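Local coordinates for mandelate racemase/muconate lactonizing enzyme family protein (PDB 3U4F) that binds magnesium in a TIM-barrel active site of the enolase superfamily and probably acts as a hydro-lyase or racemase, at residues A[32-37]-A[57-62]; A[149-154]-A[193-198]; A[228-233]-A[247-252]. All blocks are in the same frame, centred on the assembly; numbering follows the deposited sequence.

Contact 1: A[32-37]-A[57-62]; sequences TNEFVG and HSDITC
Ser58 N, in the first turn of helix 58-73, donates to Glu34 O in the hairpin loop between strands 25-32 and 37-43. This loop belongs to the N-terminal capping domain of the enolase superfamily, and its turn is set by an Asx motif at Asn33. The bond is 3.2 Å long and bent, 143° at the hydrogen. The donor stands well above the carbonyl plane of Glu34, not on a lone pair.

The Ser58 side chain presses against the far end of the loop. Its CB lies 3.5 Å from Gly37 N. With chi1 at -60°, OG lies anti to the carbonyl carbon and passes close to Val36 CA, while its hydrogen bond is with Ser54 O. Gly37 suits this place: a CB there would run into Cys62 SG and Thr32 OG1.

Thr32 lies along the first turn of the helix: its OG1 is 3.6 Å from Cys62 SG, and its methyl CG2 reaches over Asp59 CA. The hydroxyl donates to Asn33 O in the carbonyl plane, on a lone pair, which helps hold its rotation.

Glu34 and Asp59 run side by side, pointing the same way. Glu34 CG touches Asp59 OD2 at 3.6 Å, and the carboxylate planes are 32° apart. Glu34 OE2 and Asp59 OD2, like charges, are 4.4 Å apart, but Arg67 of the second subunit makes a salt bridge with Asp59 OD2 and packs on Glu34. That probably eases the repulsion and ties the loop and helix to the dimer interface.

Behind this layer Asn33 OD1 holds the turn. It accepts from Phe35 N at 2.9 Å, tilted from its carbonyl plane. Val36 N donates to the same OD1 at 3.0 Å, almost in line with CG-OD1.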
# COMPACT_ATOMS: atom_id res chain seq x y z
N THR A 32 13.03 2.20 18.42
CA THR A 32 12.71 3.09 17.34
C THR A 32 12.65 4.54 17.78
O THR A 32 12.45 4.86 18.97
CB THR A 32 11.38 2.65 16.65
OG1 THR A 32 11.29 3.24 15.35
CG2 THR A 32 10.14 3.03 17.50
N ASN A 33 12.88 5.42 16.82
CA ASN A 33 12.34 6.78 16.91
C ASN A 33 11.52 7.04 15.64
O ASN A 33 11.18 6.08 14.92
CB ASN A 33 13.44 7.84 17.18
CG ASN A 33 14.52 7.91 16.08
OD1 ASN A 33 14.30 7.60 14.91
ND2 ASN A 33 15.70 8.42 16.47
N GLU A 34 11.22 8.29 15.33
CA GLU A 34 10.37 8.58 14.18
C GLU A 34 11.09 8.41 12.85
O GLU A 34 10.45 8.38 11.80
CB GLU A 34 9.73 9.97 14.29
CG GLU A 34 8.62 10.06 15.36
CD GLU A 34 8.14 11.51 15.62
OE1 GLU A 34 8.59 12.43 14.89
OE2 GLU A 34 7.32 11.71 16.54
N PHE A 35 12.42 8.32 12.89
CA PHE A 35 13.24 8.31 11.68
C PHE A 35 13.76 6.92 11.27
O PHE A 35 13.92 6.61 10.08
CB PHE A 35 14.43 9.20 11.92
CG PHE A 35 14.04 10.60 12.31
CD1 PHE A 35 13.50 11.45 11.36
CD2 PHE A 35 14.17 11.04 13.63
CE1 PHE A 35 13.10 12.78 11.73
CE2 PHE A 35 13.79 12.35 14.00
CZ PHE A 35 13.24 13.21 13.05
N VAL A 36 14.12 6.13 12.27
CA VAL A 36 14.65 4.78 12.02
C VAL A 36 14.35 3.89 13.22
O VAL A 36 14.26 4.36 14.35
CB VAL A 36 16.18 4.82 11.66
CG1 VAL A 36 16.99 5.40 12.81
CG2 VAL A 36 16.71 3.39 11.27
N GLY A 37 14.17 2.61 12.96
CA GLY A 37 13.92 1.64 14.00
C GLY A 37 14.62 0.34 13.72
O GLY A 37 14.64 -0.12 12.59
N HIS A 57 9.10 7.63 9.34
CA HIS A 57 7.93 7.22 10.11
C HIS A 57 8.10 5.79 10.66
O HIS A 57 7.16 5.00 10.72
CB HIS A 57 6.63 7.44 9.28
CG HIS A 57 6.51 8.84 8.73
ND1 HIS A 57 6.13 9.12 7.43
CD2 HIS A 57 6.82 10.03 9.30
CE1 HIS A 57 6.17 10.43 7.23
NE2 HIS A 57 6.59 11.00 8.34
N SER A 58 9.32 5.48 11.11
CA SER A 58 9.64 4.12 11.54
C SER A 58 8.86 3.72 12.79
O SER A 58 8.65 2.55 13.01
CB SER A 58 11.13 3.98 11.80
OG SER A 58 11.84 4.28 10.61
N ASP A 59 8.42 4.71 13.56
CA ASP A 59 7.60 4.43 14.76
C ASP A 59 6.24 3.86 14.36
O ASP A 59 5.74 2.94 15.02
CB ASP A 59 7.45 5.67 15.66
CG ASP A 59 6.84 6.86 14.94
OD1 ASP A 59 7.15 7.10 13.75
OD2 ASP A 59 6.03 7.57 15.58
N ILE A 60 5.65 4.36 13.27
CA ILE A 60 4.39 3.80 12.76
C ILE A 60 4.67 2.41 12.24
O ILE A 60 3.96 1.45 12.55
CB ILE A 60 3.80 4.69 11.66
CG1 ILE A 60 3.66 6.14 12.19
CG2 ILE A 60 2.46 4.14 11.18
CD1 ILE A 60 2.96 7.11 11.21
N THR A 61 5.75 2.29 11.46
CA THR A 61 6.15 0.98 10.94
C THR A 61 6.33 -0.06 12.05
O THR A 61 5.90 -1.21 11.92
CB THR A 61 7.43 1.11 10.09
OG1 THR A 61 7.16 2.03 9.03
CG2 THR A 61 7.86 -0.26 9.49
N CYS A 62 6.98 0.34 13.14
CA CYS A 62 7.16 -0.61 14.23
C CYS A 62 5.80 -1.01 14.89
O CYS A 62 5.62 -2.15 15.32
CB CYS A 62 8.13 -0.04 15.27
SG CYS A 62 9.86 -0.04 14.66

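Contact 2: A[149-154]-A[193-198]; sequences DEAERM and RREMGD
Ala151 and Glu195 are the closest backbone pair of segments 149-154 and 193-198, their CA atoms 6.4 Å apart; the segments lie on helices 147-161 and 184-196. The small side chain of Ala151 probably allows this approach. Its CB meets Glu195 CB at 3.8 Å and lies almost as near to CG.

Beside this pair Met196, a selenomethionine, turns back toward helix 147-161. Its chain bends at chi2 (-54°) and again at chi3 (-57°), which carries SE and CE across to the other helix. SE rests 3.9 Å from Met154 CB and equally far from Ala151 O. CE lies against the same Met154 CB. Met154, also a selenomethionine, offers its CB here while its own SE runs away from Met196.

On the outer side, Glu152 and Glu195 cross obliquely, their carboxylate planes 63° apart. Glu152 OE2 and Glu195 OE1 come within 4.0 Å. Lys155 NZ makes salt bridges to both oxygens, so the like charges probably share one cation. Glu152 OE1 also pairs with Arg156, and Arg194 NE meets Glu195 OE2 at 3.0 Å on its anti side. A leucine in place of Glu195 would probably leave Arg194 without its carboxylate and Lys155 with Glu152 alone as its mate at this contact.

The two helices are neighbours in the outer layer of the TIM barrel. Met154 and Met196 both rest on Phe166 of strand 165-169, and Met196 also reaches Leu202 of strand 201-205. The contact thus joins the two helices over these strands, with the carboxylates on the outer side and the selenomethionines toward the strands.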
# COMPACT_ATOMS: atom_id res chain seq x y z
N ASP A 149 27.16 24.37 -8.09
CA ASP A 149 27.49 23.91 -6.75
C ASP A 149 27.48 22.40 -6.67
O ASP A 149 28.25 21.84 -5.91
CB ASP A 149 26.52 24.49 -5.72
CG ASP A 149 26.80 25.97 -5.41
OD1 ASP A 149 27.86 26.49 -5.84
OD2 ASP A 149 25.94 26.61 -4.74
N GLU A 150 26.58 21.77 -7.43
CA GLU A 150 26.53 20.32 -7.56
C GLU A 150 27.82 19.76 -8.17
O GLU A 150 28.43 18.85 -7.61
CB GLU A 150 25.29 19.90 -8.38
CG GLU A 150 25.06 18.41 -8.45
CD GLU A 150 24.41 17.86 -7.18
OE1 GLU A 150 23.21 17.51 -7.24
OE2 GLU A 150 25.10 17.77 -6.13
N ALA A 151 28.25 20.34 -9.30
CA ALA A 151 29.53 19.95 -9.90
C ALA A 151 30.68 20.12 -8.91
O ALA A 151 31.56 19.25 -8.82
CB ALA A 151 29.81 20.77 -11.19
N GLU A 152 30.71 21.24 -8.20
CA GLU A 152 31.87 21.55 -7.36
C GLU A 152 32.02 20.56 -6.20
O GLU A 152 33.12 20.10 -5.92
CB GLU A 152 31.86 22.99 -6.86
CG GLU A 152 32.19 24.05 -7.94
CD GLU A 152 33.46 23.72 -8.75
OE1 GLU A 152 34.54 23.52 -8.13
OE2 GLU A 152 33.39 23.63 -9.99
N ARG A 153 30.90 20.23 -5.53
CA ARG A 153 30.96 19.23 -4.47
C ARG A 153 31.28 17.81 -4.98
O ARG A 153 31.99 17.06 -4.30
CB ARG A 153 29.72 19.25 -3.57
CG ARG A 153 28.41 18.72 -4.20
CD ARG A 153 27.47 18.26 -3.06
NE ARG A 153 26.13 17.89 -3.52
CZ ARG A 153 25.12 17.56 -2.71
NH1 ARG A 153 25.28 17.52 -1.39
NH2 ARG A 153 23.95 17.27 -3.24
N MSE A 154 30.78 17.44 -6.16
CA MSE A 154 31.14 16.13 -6.72
C MSE A 154 32.65 16.04 -6.99
O MSE A 154 33.25 15.01 -6.73
CB MSE A 154 30.36 15.78 -7.99
CG MSE A 154 28.87 15.57 -7.78
SE MSE A 154 28.41 14.32 -6.31
CE MSE A 154 26.53 14.07 -6.78
N ARG A 193 28.77 16.89 -17.44
CA ARG A 193 29.71 16.28 -18.36
C ARG A 193 30.94 17.17 -18.58
O ARG A 193 32.07 16.67 -18.65
CB ARG A 193 29.05 15.93 -19.69
CG ARG A 193 30.01 15.30 -20.74
CD ARG A 193 30.79 14.05 -20.22
NE ARG A 193 29.92 12.92 -19.87
CZ ARG A 193 30.24 11.91 -19.04
NH1 ARG A 193 31.43 11.88 -18.43
NH2 ARG A 193 29.37 10.93 -18.82
N ARG A 194 30.70 18.48 -18.70
CA ARG A 194 31.80 19.42 -18.91
C ARG A 194 32.74 19.36 -17.70
O ARG A 194 33.93 19.06 -17.85
CB ARG A 194 31.28 20.84 -19.13
CG ARG A 194 32.41 21.90 -19.18
CD ARG A 194 31.87 23.31 -19.36
NE ARG A 194 31.30 23.85 -18.12
CZ ARG A 194 30.00 24.11 -17.94
NH1 ARG A 194 29.14 23.90 -18.93
NH2 ARG A 194 29.57 24.60 -16.78
N GLU A 195 32.17 19.59 -16.52
CA GLU A 195 32.96 19.72 -15.30
C GLU A 195 33.59 18.43 -14.78
O GLU A 195 34.68 18.46 -14.20
CB GLU A 195 32.14 20.43 -14.20
CG GLU A 195 31.68 21.86 -14.55
CD GLU A 195 32.85 22.87 -14.67
OE1 GLU A 195 33.80 22.79 -13.86
OE2 GLU A 195 32.80 23.74 -15.57
N MSE A 196 32.93 17.29 -14.98
CA MSE A 196 33.48 16.04 -14.46
C MSE A 196 34.43 15.37 -15.45
O MSE A 196 35.14 14.45 -15.07
CB MSE A 196 32.38 15.04 -14.05
CG MSE A 196 31.34 15.60 -13.09
SE MSE A 196 32.04 16.42 -11.45
CE MSE A 196 33.05 14.88 -10.75
N GLY A 197 34.42 15.81 -16.70
CA GLY A 197 35.32 15.24 -17.71
C GLY A 197 34.70 14.03 -18.39
O GLY A 197 33.59 13.60 -18.03
N ASP A 198 35.42 13.46 -19.35
CA ASP A 198 34.82 12.47 -20.23
C ASP A 198 34.75 11.04 -19.71
O ASP A 198 34.05 10.22 -20.30
CB ASP A 198 35.51 12.49 -21.59
CG ASP A 198 35.07 13.66 -22.45
OD1 ASP A 198 35.96 14.48 -22.82
OD2 ASP A 198 33.85 13.78 -22.73

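Contact 3: A[228-233]-A[247-252]; sequences SHFEEP and EALDID. With MG (magnesium ion), chain E; MG (magnesium ion), chain G; GAI (guanidine), chain F.
Phe230 N donates to Asp252 O at 2.8 Å, linking strand 229-231 to the chain entering strand 253-255. The two strands and helix 239-248 form a beta-alpha-beta unit of the TIM barrel. The donor sits almost straight out from the carbonyl of Asp252.

Phe230 points outward, into the layer between strand and helices. CG anti to the backbone N, chi1 -176°, puts the ring beside Leu249. The two meet edge-on: Leu249 CD1 lies near the ring plane, 3.8 Å from Phe230 CD2. Pro233 CB sits over one face, offset toward the rim. The extended Ile251 lays its CD1 alongside the strand, 3.6 Å from His229 N. That buried nitrogen has no polar partner in the model.

Two waters bridge the segments at Ser228 O. One also donates to Asp252 OD2, and the other accepts from Asp252 N.

Glu231 points the opposite way from Phe230, into the barrel. Its extended chain (chi1 178°) carries OE2 to the active-site magnesium, which Asp205 and Glu257 also bind. His229 NE2 donates to Glu231 OE1 at 2.9 Å, nearly straight (170°). OE1 lies near the plane of the imidazole ring and is met on its anti side. Lys167 forms a salt bridge and Gln278 a hydrogen bond with OE1, so three partners probably hold the carboxylate's turn while OE2 serves the metal. Guanidine N2 and N3 are both 2.2 Å from this magnesium.

A second magnesium lies at the C-terminal end of helix 239-248. Ser246 O and four waters bind it together with Leu249 O, which lies 2.1 Å from the ion.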
# COMPACT_ATOMS: atom_id res chain seq x y z
N SER A 228 24.62 7.64 -18.62
CA SER A 228 24.46 6.20 -18.81
C SER A 228 23.31 5.55 -18.02
O SER A 228 23.16 4.31 -18.07
CB SER A 228 25.78 5.47 -18.51
OG SER A 228 26.32 5.95 -17.27
N HIS A 229 22.49 6.37 -17.36
CA HIS A 229 21.47 5.86 -16.42
C HIS A 229 20.43 6.97 -16.25
O HIS A 229 20.77 8.08 -15.82
CB HIS A 229 22.22 5.53 -15.10
CG HIS A 229 21.34 5.17 -13.94
ND1 HIS A 229 21.43 3.94 -13.30
CD2 HIS A 229 20.41 5.88 -13.26
CE1 HIS A 229 20.59 3.91 -12.28
NE2 HIS A 229 19.96 5.08 -12.24
N PHE A 230 19.19 6.68 -16.60
CA PHE A 230 18.08 7.65 -16.55
C PHE A 230 16.98 7.00 -15.71
O PHE A 230 16.24 6.11 -16.17
CB PHE A 230 17.63 7.90 -18.00
CG PHE A 230 16.55 8.94 -18.16
CD1 PHE A 230 16.26 9.85 -17.16
CD2 PHE A 230 15.90 9.04 -19.38
CE1 PHE A 230 15.27 10.84 -17.35
CE2 PHE A 230 14.91 10.04 -19.59
CZ PHE A 230 14.61 10.92 -18.59
N GLU A 231 16.88 7.45 -14.47
CA GLU A 231 16.05 6.81 -13.48
C GLU A 231 14.69 7.49 -13.33
O GLU A 231 14.62 8.70 -13.27
CB GLU A 231 16.81 6.78 -12.16
CG GLU A 231 16.04 6.17 -11.00
CD GLU A 231 16.96 5.82 -9.85
OE1 GLU A 231 18.21 5.75 -10.09
OE2 GLU A 231 16.44 5.59 -8.73
N GLU A 232 13.65 6.66 -13.26
CA GLU A 232 12.27 7.05 -12.95
C GLU A 232 11.82 8.25 -13.78
O GLU A 232 11.44 9.26 -13.24
CB GLU A 232 12.11 7.28 -11.43
CG GLU A 232 10.66 7.23 -10.92
CD GLU A 232 10.59 7.27 -9.40
OE1 GLU A 232 11.31 6.45 -8.79
OE2 GLU A 232 9.81 8.10 -8.84
N PRO A 233 11.91 8.14 -15.12
CA PRO A 233 11.60 9.32 -15.97
C PRO A 233 10.17 9.80 -15.80
O PRO A 233 9.89 11.01 -15.86
CB PRO A 233 11.79 8.79 -17.41
CG PRO A 233 11.73 7.27 -17.29
CD PRO A 233 12.37 6.99 -15.92
N GLU A 247 11.67 2.18 -24.62
CA GLU A 247 11.66 1.77 -26.05
C GLU A 247 12.23 2.82 -27.00
O GLU A 247 12.84 2.45 -28.02
CB GLU A 247 10.26 1.30 -26.50
CG GLU A 247 9.86 -0.05 -25.90
CD GLU A 247 8.39 -0.41 -26.18
OE1 GLU A 247 7.52 0.50 -26.17
OE2 GLU A 247 8.09 -1.60 -26.40
N ALA A 248 12.03 4.10 -26.70
CA ALA A 248 12.53 5.19 -27.55
C ALA A 248 14.01 5.53 -27.34
O ALA A 248 14.62 6.17 -28.21
CB ALA A 248 11.65 6.46 -27.40
N LEU A 249 14.58 5.16 -26.20
CA LEU A 249 15.95 5.57 -25.86
C LEU A 249 16.97 4.43 -25.86
O LEU A 249 16.64 3.31 -25.54
CB LEU A 249 16.01 6.28 -24.51
CG LEU A 249 15.16 7.54 -24.41
CD1 LEU A 249 15.14 8.06 -22.95
CD2 LEU A 249 15.73 8.62 -25.34
N ASP A 250 18.21 4.76 -26.20
CA ASP A 250 19.33 3.85 -26.04
C ASP A 250 19.88 3.88 -24.61
O ASP A 250 20.36 2.85 -24.14
CB ASP A 250 20.46 4.18 -27.00
CG ASP A 250 20.06 3.98 -28.45
OD1 ASP A 250 19.41 2.96 -28.75
OD2 ASP A 250 20.40 4.86 -29.26
N ILE A 251 19.85 5.03 -23.95
CA ILE A 251 20.32 5.12 -22.54
C ILE A 251 19.48 4.17 -21.68
O ILE A 251 18.28 4.00 -21.94
CB ILE A 251 20.29 6.59 -22.02
CG1 ILE A 251 20.90 6.71 -20.59
CG2 ILE A 251 18.87 7.21 -22.17
CD1 ILE A 251 21.20 8.16 -20.18
N ASP A 252 20.11 3.50 -20.71
CA ASP A 252 19.39 2.65 -19.75
C ASP A 252 18.39 3.51 -18.99
O ASP A 252 18.77 4.56 -18.42
CB ASP A 252 20.34 2.02 -18.71
CG ASP A 252 21.10 0.81 -19.23
OD1 ASP A 252 20.73 0.23 -20.27
OD2 ASP A 252 22.09 0.44 -18.57
MG MG E . 15.55 7.00 -7.48
MG MG G . 15.90 1.64 -24.55
C GAI F . 17.00 7.78 -5.51
N1 GAI F . 17.81 8.18 -4.56
N2 GAI F . 15.73 8.27 -5.71
N3 GAI F . 17.37 6.78 -6.33
O HOH W 1 23.47 1.96 -16.92
O HOH W 2 23.03 3.26 -20.76
O HOH W 3 13.88 7.59 -8.38
O HOH W 4 17.86 0.76 -24.67
O HOH W 5 16.27 2.42 -22.64
O HOH W 6 15.26 -0.20 -23.68
O HOH W 7 15.65 0.78 -26.53

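In the fold
The contacts follow one another along the chain. Contact 1 belongs to the N-terminal capping domain, contacts 2 and 3 to the barrel. Contacts 1 and 3 lie on opposite sides of the chain's centre, their centres about 34 Å apart. Contacts 2 and 3 are closer, with nearest atoms about 6 Å apart and no touch. Strand 201-205 lies between their parts of the barrel: Met196 packs on it, and strand 229-231 pairs with it. Contact 3 supplies Glu231 to the active-site magnesium and Leu249 to the second one. Contact 2 is farther from the site, the Met154 side chain about 11 Å from the guanidine. Contact 1 lies away from both metal sites, beside the second subunit.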